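PDB 1FX5: anti-H(O) lectin 1 from Ulex europaeus, which binds L-fucose and recognises the O(H) blood-group determinant as a dimeric legume lectin that carries calcium and manganese ions. Local coordinates for residues A[32-36]-A[214-218]; A[64-68]-A[173-177]; A[74-78]-A[158-164]. All blocks are in the same frame, centred on the assembly; numbering follows the deposited sequence.

Contact 1: residues A[32-36]-A[214-218]. Unlike the reference sequence in segment 214-218: Ser217 (reference Gly).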
# COMPACT_ATOMS: atom_id res chain seq x y z
N LEU A 32 4.52 -17.48 -4.21
CA LEU A 32 3.26 -17.01 -4.78
C LEU A 32 2.98 -17.83 -6.05
O LEU A 32 3.69 -17.71 -7.05
CB LEU A 32 3.35 -15.51 -5.12
CG LEU A 32 2.21 -14.87 -5.93
CD1 LEU A 32 0.93 -14.84 -5.12
CD2 LEU A 32 2.61 -13.45 -6.35
N GLN A 33 1.96 -18.70 -5.98
CA GLN A 33 1.58 -19.55 -7.10
C GLN A 33 0.46 -18.88 -7.91
O GLN A 33 -0.67 -18.75 -7.45
CB GLN A 33 1.12 -20.92 -6.58
CG GLN A 33 0.94 -21.95 -7.68
CD GLN A 33 0.49 -23.29 -7.16
OE1 GLN A 33 1.25 -24.25 -7.16
NE2 GLN A 33 -0.77 -23.37 -6.73
N LEU A 34 0.78 -18.48 -9.13
CA LEU A 34 -0.20 -17.81 -9.97
C LEU A 34 -1.37 -18.66 -10.49
O LEU A 34 -2.45 -18.13 -10.75
CB LEU A 34 0.53 -17.10 -11.13
CG LEU A 34 1.66 -16.13 -10.71
CD1 LEU A 34 2.39 -15.57 -11.94
CD2 LEU A 34 1.09 -15.00 -9.84
N ASN A 35 -1.15 -19.95 -10.68
CA ASN A 35 -2.21 -20.81 -11.18
C ASN A 35 -1.96 -22.21 -10.67
O ASN A 35 -0.83 -22.54 -10.31
CB ASN A 35 -2.22 -20.84 -12.72
CG ASN A 35 -1.01 -21.59 -13.32
OD1 ASN A 35 -1.12 -22.75 -13.70
ND2 ASN A 35 0.13 -20.90 -13.44
N LYS A 36 -3.01 -23.02 -10.57
CA LYS A 36 -2.81 -24.37 -10.11
C LYS A 36 -3.02 -25.33 -11.27
O LYS A 36 -3.52 -24.93 -12.33
CB LYS A 36 -3.67 -24.69 -8.88
CG LYS A 36 -5.12 -24.38 -9.00
CD LYS A 36 -5.81 -24.70 -7.68
CE LYS A 36 -5.08 -24.05 -6.51
NZ LYS A 36 -5.84 -24.19 -5.23
N PHE A 214 0.41 -9.64 -11.07
CA PHE A 214 0.77 -10.68 -12.01
C PHE A 214 -0.43 -11.57 -12.34
O PHE A 214 -1.42 -11.62 -11.60
CB PHE A 214 1.83 -11.64 -11.40
CG PHE A 214 3.06 -10.97 -10.80
CD1 PHE A 214 3.09 -10.61 -9.44
CD2 PHE A 214 4.21 -10.77 -11.56
CE1 PHE A 214 4.24 -10.08 -8.86
CE2 PHE A 214 5.36 -10.25 -10.98
CZ PHE A 214 5.37 -9.90 -9.64
N SER A 215 -0.29 -12.33 -13.42
CA SER A 215 -1.32 -13.26 -13.87
C SER A 215 -0.54 -14.47 -14.42
O SER A 215 0.61 -14.32 -14.88
CB SER A 215 -2.25 -12.63 -14.94
OG SER A 215 -1.79 -12.80 -16.27
N GLY A 216 -1.13 -15.66 -14.29
CA GLY A 216 -0.49 -16.86 -14.78
C GLY A 216 -1.61 -17.75 -15.28
O GLY A 216 -2.71 -17.69 -14.72
N SER A 217 -1.37 -18.54 -16.33
CA SER A 217 -2.41 -19.40 -16.84
C SER A 217 -1.85 -20.57 -17.63
O SER A 217 -0.67 -20.58 -17.99
CB SER A 217 -3.43 -18.61 -17.68
OG SER A 217 -2.83 -18.09 -18.83
N THR A 218 -2.71 -21.57 -17.86
CA THR A 218 -2.35 -22.78 -18.60
C THR A 218 -3.58 -23.43 -19.26
O THR A 218 -4.71 -22.95 -19.10
CB THR A 218 -1.63 -23.76 -17.65
OG1 THR A 218 -0.96 -24.78 -18.42
CG2 THR A 218 -2.62 -24.38 -16.67

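Contact 2: residues A[64-68]-A[173-177]. Unlike the reference sequence in segment 64-68: Leu65 (reference Val).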
# COMPACT_ATOMS: atom_id res chain seq x y z
N GLU A 64 1.96 15.57 -14.79
CA GLU A 64 3.11 14.71 -14.53
C GLU A 64 2.82 13.23 -14.64
O GLU A 64 1.77 12.75 -14.25
CB GLU A 64 3.68 14.95 -13.14
CG GLU A 64 4.45 16.23 -13.03
CD GLU A 64 5.09 16.36 -11.68
OE1 GLU A 64 6.33 16.53 -11.64
OE2 GLU A 64 4.35 16.25 -10.66
N LEU A 65 3.87 12.51 -15.02
CA LEU A 65 3.83 11.07 -15.21
C LEU A 65 4.92 10.43 -14.31
O LEU A 65 6.05 10.91 -14.27
CB LEU A 65 4.08 10.80 -16.70
CG LEU A 65 4.14 9.39 -17.27
CD1 LEU A 65 2.92 8.58 -16.86
CD2 LEU A 65 4.24 9.48 -18.80
N ALA A 66 4.57 9.38 -13.57
CA ALA A 66 5.56 8.73 -12.70
C ALA A 66 6.51 7.72 -13.39
O ALA A 66 6.24 7.24 -14.48
CB ALA A 66 4.85 8.05 -11.53
N SER A 67 7.68 7.51 -12.80
CA SER A 67 8.66 6.57 -13.32
C SER A 67 8.62 5.40 -12.31
O SER A 67 8.26 5.60 -11.13
CB SER A 67 10.06 7.19 -13.29
OG SER A 67 10.20 8.15 -14.31
N PHE A 68 8.93 4.19 -12.76
CA PHE A 68 8.91 3.05 -11.85
C PHE A 68 9.89 1.97 -12.25
O PHE A 68 10.39 1.93 -13.39
CB PHE A 68 7.48 2.47 -11.68
CG PHE A 68 6.95 1.68 -12.88
CD1 PHE A 68 6.00 2.24 -13.73
CD2 PHE A 68 7.37 0.37 -13.13
CE1 PHE A 68 5.47 1.51 -14.81
CE2 PHE A 68 6.85 -0.35 -14.19
CZ PHE A 68 5.90 0.21 -15.04
N ILE A 173 11.51 -1.52 -16.23
CA ILE A 173 11.65 -0.10 -15.93
C ILE A 173 10.85 0.85 -16.84
O ILE A 173 10.78 0.64 -18.07
CB ILE A 173 13.15 0.32 -16.11
CG1 ILE A 173 14.05 -0.46 -15.16
CG2 ILE A 173 13.36 1.82 -15.93
CD1 ILE A 173 15.50 -0.46 -15.59
N TYR A 174 10.22 1.85 -16.25
CA TYR A 174 9.48 2.80 -17.06
C TYR A 174 10.10 4.15 -16.71
O TYR A 174 10.11 4.55 -15.55
CB TYR A 174 7.97 2.81 -16.81
CG TYR A 174 7.23 3.77 -17.75
CD1 TYR A 174 7.11 3.49 -19.12
CD2 TYR A 174 6.70 4.97 -17.29
CE1 TYR A 174 6.48 4.37 -19.99
CE2 TYR A 174 6.08 5.87 -18.15
CZ TYR A 174 5.97 5.57 -19.50
OH TYR A 174 5.37 6.50 -20.34
N GLU A 175 10.74 4.77 -17.70
CA GLU A 175 11.37 6.08 -17.49
C GLU A 175 10.43 7.10 -18.14
O GLU A 175 10.36 7.21 -19.36
CB GLU A 175 12.73 6.13 -18.16
CG GLU A 175 13.39 7.47 -17.96
CD GLU A 175 14.52 7.71 -18.93
OE1 GLU A 175 14.33 8.54 -19.86
OE2 GLU A 175 15.58 7.07 -18.78
N ALA A 176 9.75 7.88 -17.31
CA ALA A 176 8.80 8.90 -17.77
C ALA A 176 9.29 9.97 -18.76
O ALA A 176 8.55 10.33 -19.69
CB ALA A 176 8.10 9.57 -16.57
N SER A 177 10.51 10.49 -18.57
CA SER A 177 11.05 11.52 -19.46
C SER A 177 11.12 11.08 -20.92
O SER A 177 10.76 11.86 -21.80
CB SER A 177 12.41 12.05 -18.97
OG SER A 177 13.33 10.98 -18.76

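Contact 3: residues A[74-78]-A[158-164]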
# COMPACT_ATOMS: atom_id res chain seq x y z
N PHE A 74 11.26 -15.77 -10.86
CA PHE A 74 10.18 -16.73 -11.03
C PHE A 74 10.72 -18.06 -11.62
O PHE A 74 11.90 -18.16 -12.02
CB PHE A 74 9.09 -16.12 -11.95
CG PHE A 74 9.41 -16.21 -13.44
CD1 PHE A 74 8.99 -17.30 -14.19
CD2 PHE A 74 10.11 -15.22 -14.08
CE1 PHE A 74 9.27 -17.40 -15.54
CE2 PHE A 74 10.41 -15.30 -15.43
CZ PHE A 74 9.99 -16.40 -16.17
N PHE A 75 9.90 -19.11 -11.57
CA PHE A 75 10.28 -20.40 -12.12
C PHE A 75 8.97 -21.11 -12.50
O PHE A 75 7.89 -20.72 -12.04
CB PHE A 75 11.19 -21.22 -11.17
CG PHE A 75 10.49 -21.76 -9.95
CD1 PHE A 75 10.31 -20.96 -8.82
CD2 PHE A 75 10.03 -23.07 -9.92
CE1 PHE A 75 9.69 -21.46 -7.68
CE2 PHE A 75 9.41 -23.57 -8.79
CZ PHE A 75 9.24 -22.77 -7.66
N MET A 76 9.06 -22.07 -13.41
CA MET A 76 7.89 -22.81 -13.85
C MET A 76 8.15 -24.31 -13.70
O MET A 76 9.29 -24.75 -13.84
CB MET A 76 7.63 -22.52 -15.35
CG MET A 76 7.75 -21.07 -15.75
SD MET A 76 7.38 -20.75 -17.49
CE MET A 76 8.92 -21.21 -18.32
N GLU A 77 7.10 -25.08 -13.46
CA GLU A 77 7.23 -26.53 -13.30
C GLU A 77 6.20 -27.20 -14.18
O GLU A 77 5.06 -26.74 -14.26
CB GLU A 77 6.98 -26.94 -11.86
CG GLU A 77 7.75 -26.12 -10.89
CD GLU A 77 8.39 -26.96 -9.83
OE1 GLU A 77 9.46 -27.56 -10.15
OE2 GLU A 77 7.83 -27.02 -8.71
N THR A 78 6.58 -28.32 -14.80
CA THR A 78 5.67 -29.04 -15.67
C THR A 78 5.96 -30.54 -15.75
O THR A 78 7.11 -30.96 -15.64
CB THR A 78 5.69 -28.45 -17.10
OG1 THR A 78 4.67 -29.06 -17.90
CG2 THR A 78 7.04 -28.67 -17.75
N TRP A 158 12.35 -15.99 -27.17
CA TRP A 158 12.76 -16.47 -25.85
C TRP A 158 12.87 -18.00 -25.79
O TRP A 158 11.91 -18.70 -26.10
CB TRP A 158 11.72 -15.99 -24.81
CG TRP A 158 11.82 -16.58 -23.37
CD1 TRP A 158 12.97 -16.82 -22.64
CD2 TRP A 158 10.72 -16.93 -22.49
NE1 TRP A 158 12.65 -17.28 -21.37
CE2 TRP A 158 11.28 -17.36 -21.26
CE3 TRP A 158 9.33 -16.91 -22.64
CZ2 TRP A 158 10.48 -17.77 -20.18
CZ3 TRP A 158 8.55 -17.31 -21.57
CH2 TRP A 158 9.12 -17.74 -20.35
N ASN A 159 14.03 -18.52 -25.42
CA ASN A 159 14.19 -19.97 -25.33
C ASN A 159 13.91 -20.32 -23.86
O ASN A 159 14.82 -20.30 -23.02
CB ASN A 159 15.60 -20.39 -25.73
CG ASN A 159 15.89 -20.10 -27.19
OD1 ASN A 159 16.93 -19.56 -27.53
ND2 ASN A 159 14.95 -20.44 -28.07
N LYS A 160 12.64 -20.59 -23.57
CA LYS A 160 12.15 -20.93 -22.23
C LYS A 160 12.83 -22.14 -21.57
O LYS A 160 13.18 -23.11 -22.24
CB LYS A 160 10.61 -21.11 -22.27
CG LYS A 160 10.12 -22.13 -23.32
CD LYS A 160 8.62 -22.35 -23.27
CE LYS A 160 8.23 -23.62 -24.01
NZ LYS A 160 6.78 -23.91 -23.96
N ARG A 161 12.98 -22.08 -20.24
CA ARG A 161 13.60 -23.13 -19.45
C ARG A 161 12.64 -23.42 -18.30
O ARG A 161 12.02 -22.49 -17.79
CB ARG A 161 14.94 -22.65 -18.88
CG ARG A 161 16.00 -22.35 -19.92
CD ARG A 161 17.34 -22.00 -19.28
NE ARG A 161 18.34 -21.68 -20.31
CZ ARG A 161 19.52 -21.10 -20.09
NH1 ARG A 161 19.90 -20.76 -18.87
NH2 ARG A 161 20.31 -20.84 -21.13
N TYR A 162 12.52 -24.69 -17.89
CA TYR A 162 11.63 -25.07 -16.79
C TYR A 162 12.42 -25.67 -15.63
O TYR A 162 13.56 -26.10 -15.83
CB TYR A 162 10.61 -26.11 -17.27
CG TYR A 162 9.51 -25.57 -18.14
CD1 TYR A 162 9.74 -25.26 -19.47
CD2 TYR A 162 8.25 -25.30 -17.61
CE1 TYR A 162 8.76 -24.68 -20.25
CE2 TYR A 162 7.25 -24.72 -18.38
CZ TYR A 162 7.51 -24.41 -19.69
OH TYR A 162 6.56 -23.77 -20.44
N GLY A 163 11.83 -25.70 -14.43
CA GLY A 163 12.50 -26.26 -13.26
C GLY A 163 13.05 -25.28 -12.25
O GLY A 163 13.43 -24.16 -12.61
N LEU A 164 13.16 -25.71 -11.00
CA LEU A 164 13.68 -24.85 -9.93
C LEU A 164 15.15 -24.49 -10.14
O LEU A 164 15.62 -23.44 -9.69
CB LEU A 164 13.50 -25.51 -8.55
CG LEU A 164 12.96 -24.63 -7.40
CD1 LEU A 164 13.45 -25.22 -6.07
CD2 LEU A 164 13.41 -23.15 -7.50
O HOH W 1 11.98 -22.30 -14.42

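Contact 1: residues A[32-36]-A[214-218]
Leu32, Leu34 and Asn35 pack against the strand Phe214 to Thr218 in a buried, mostly apolar contact between the two layers of the lectin. Residues 32-36 begin in the short strand 32-33, which pairs with the back-sheet strand 224-236, and continue as loop, whereas 214-218 belong to strand 209-219 of the opposite sheet, between strands 44-59 and 88-94. The segments run in roughly the same direction, 22° apart, but they are layered and not bonded as neighbouring strands: their backbones share no hydrogen bond, and each finds its partners in its own surroundings, as Leu34 does with His226 and Phe214 with Ala49.

Leu34 is the main filler. Its CG lies anti to the carbonyl carbon (chi1 -54°), which lays the forked end along the strand: CD2 rests on Phe214 CB at 3.8 Å, while CD1 comes 3.7 Å from the carbonyl oxygen of Ser215. At its root, Leu34 CB sits 3.8 Å from Gly216 CA; the bare glycine lets the two chains close to 4.9 Å between the CA atoms of Leu34 and Gly216. Leu32 adds a third methyl, its CD2, which approaches Phe214 CD1 at 4.2 Å, obliquely to the ring. That ring also meets Phe72 edge-to-face and Trp231, an aromatic cluster in the buried interior. Beyond the glycine, Asn35 CB reaches the carbonyl oxygen of Gly216 at 3.8 Å. Ser215 and Ser217 alternate to the other face of the strand, where their hydroxyls bond to the carbonyl oxygens of Phe107 and Gly104, respectively. Small polar residues suit that side, which lies near the metal-binding residues Glu125 and Asp127. A loop of one layer packed through side chains on a strand of the other is characteristic of the legume lectin beta-sandwich.

Contact 2: residues A[64-68]-A[173-177]
Phe68 and Tyr174 form an antiparallel hydrogen-bonded pair, with Phe68 N donating to Tyr174 O at 3.1 Å and Tyr174 N returning a straighter bond (173°) to Phe68 O at 2.9 Å. Both side chains leave the same face of the sheet. With its CG between the backbone N and the carbonyl carbon (chi1 73°), Phe68 turns its ring so that one face receives a methylene: Tyr174 CB lies 3.7 Å from the centroid of the Phe68 ring, a CH-pi contact displaced toward the rim. The two ring planes are only 27° apart, yet slid so far along each other that they barely overlap, and the methylene carries most of the contact.

Strands 64-78 and 168-175 are neighbours in the back sheet of the legume lectin sandwich, and here their pairing comes to an end. Ala176 bends the chain out of the strand, and Ser67 OG, a short acceptor close to the backbone, takes the hydrogen of Ala176 N at 3.0 Å. The other side of Ser67 is held through its backbone by Thr236. Ala176 CB, a small methyl, packs 3.4 Å from Leu65 O.

Tyr174 lies nearly at right angles to Leu65, whose CD2 touches the phenol oxygen OH at 3.5 Å, while Ala66 O meets the edge of the same ring in its plane, 3.6 Å from Tyr174 CD2. The long tyrosine spans this patch and bonds its hydroxyl to Val200 O.

Contact 3: residues A[74-78]-A[158-164]
Met76 lies over the ring of Tyr162, and the two cross obliquely. The thioether chain is extended as far as SD and then bends (chi3 -81°), which carries CE over one face of the ring, 3.9 Å from its centroid and offset toward the rim; SD stands 4.6 Å from the same centroid in an oblique Met-aromatic contact. A flexible, polarisable methionine fits this curved path. Its methyl also reaches Trp158 CH2 at 4.0 Å, so one side chain touches two aromatics of the loop. Thr78 adds a smaller apolar surface: its CG2 packs 3.6 Å from Tyr162 CD2, while its hydroxyl turns to Gln223 O and Ala80 N.

One residue before Met76, Phe75 points to the other flank of the loop, where Leu164 CD2 sits almost over the ring centre, 5° off the normal. Phe74 instead presents its edge to Trp158, CZ to CZ2 at 4.3 Å.

Between these pairs the backbones join. Gly163 N donates to Met76 O at 2.8 Å, nearly in line with the carbonyl; at its positive phi (104°) a side chain would press on the preceding carbonyl oxygen, so glycine suits the place. A water takes the hydrogen of Met76 N and reaches Gly163 O at 3.0 Å.

At the far end, Lys160 covers a face of the Trp158 indole with CB and sends NZ to the carbonyl oxygens of Thr128, Pro82 and Lys83. Aromatic and methionine packing thus seats the loop between strands 154-157 and 168-175 on back-sheet strand 64-78, its Trp158 end beside His142 and Asp127 of the calcium-manganese site characteristic of legume lectins.

Following the chain from the N terminus, contact 1 opens first at 32-36, then contact 2 at 64-68 and contact 3 at 74-78; they close in reverse order, at 158-164, 173-177 and 214-218. Contact 3 is therefore nested inside contact 2, and contact 2 inside contact 1, with no crossing. Contacts 2 and 3 use the two ends of strand 64-78 and lie on opposite sides of the chain's centre, about 30 Å apart between their centres. Contact 2 joins neighbouring back-sheet strands, contact 3 brings in the loop beside the metals, and contact 1, about 13 Å from contact 3 between centres, links the two layers of the sandwich.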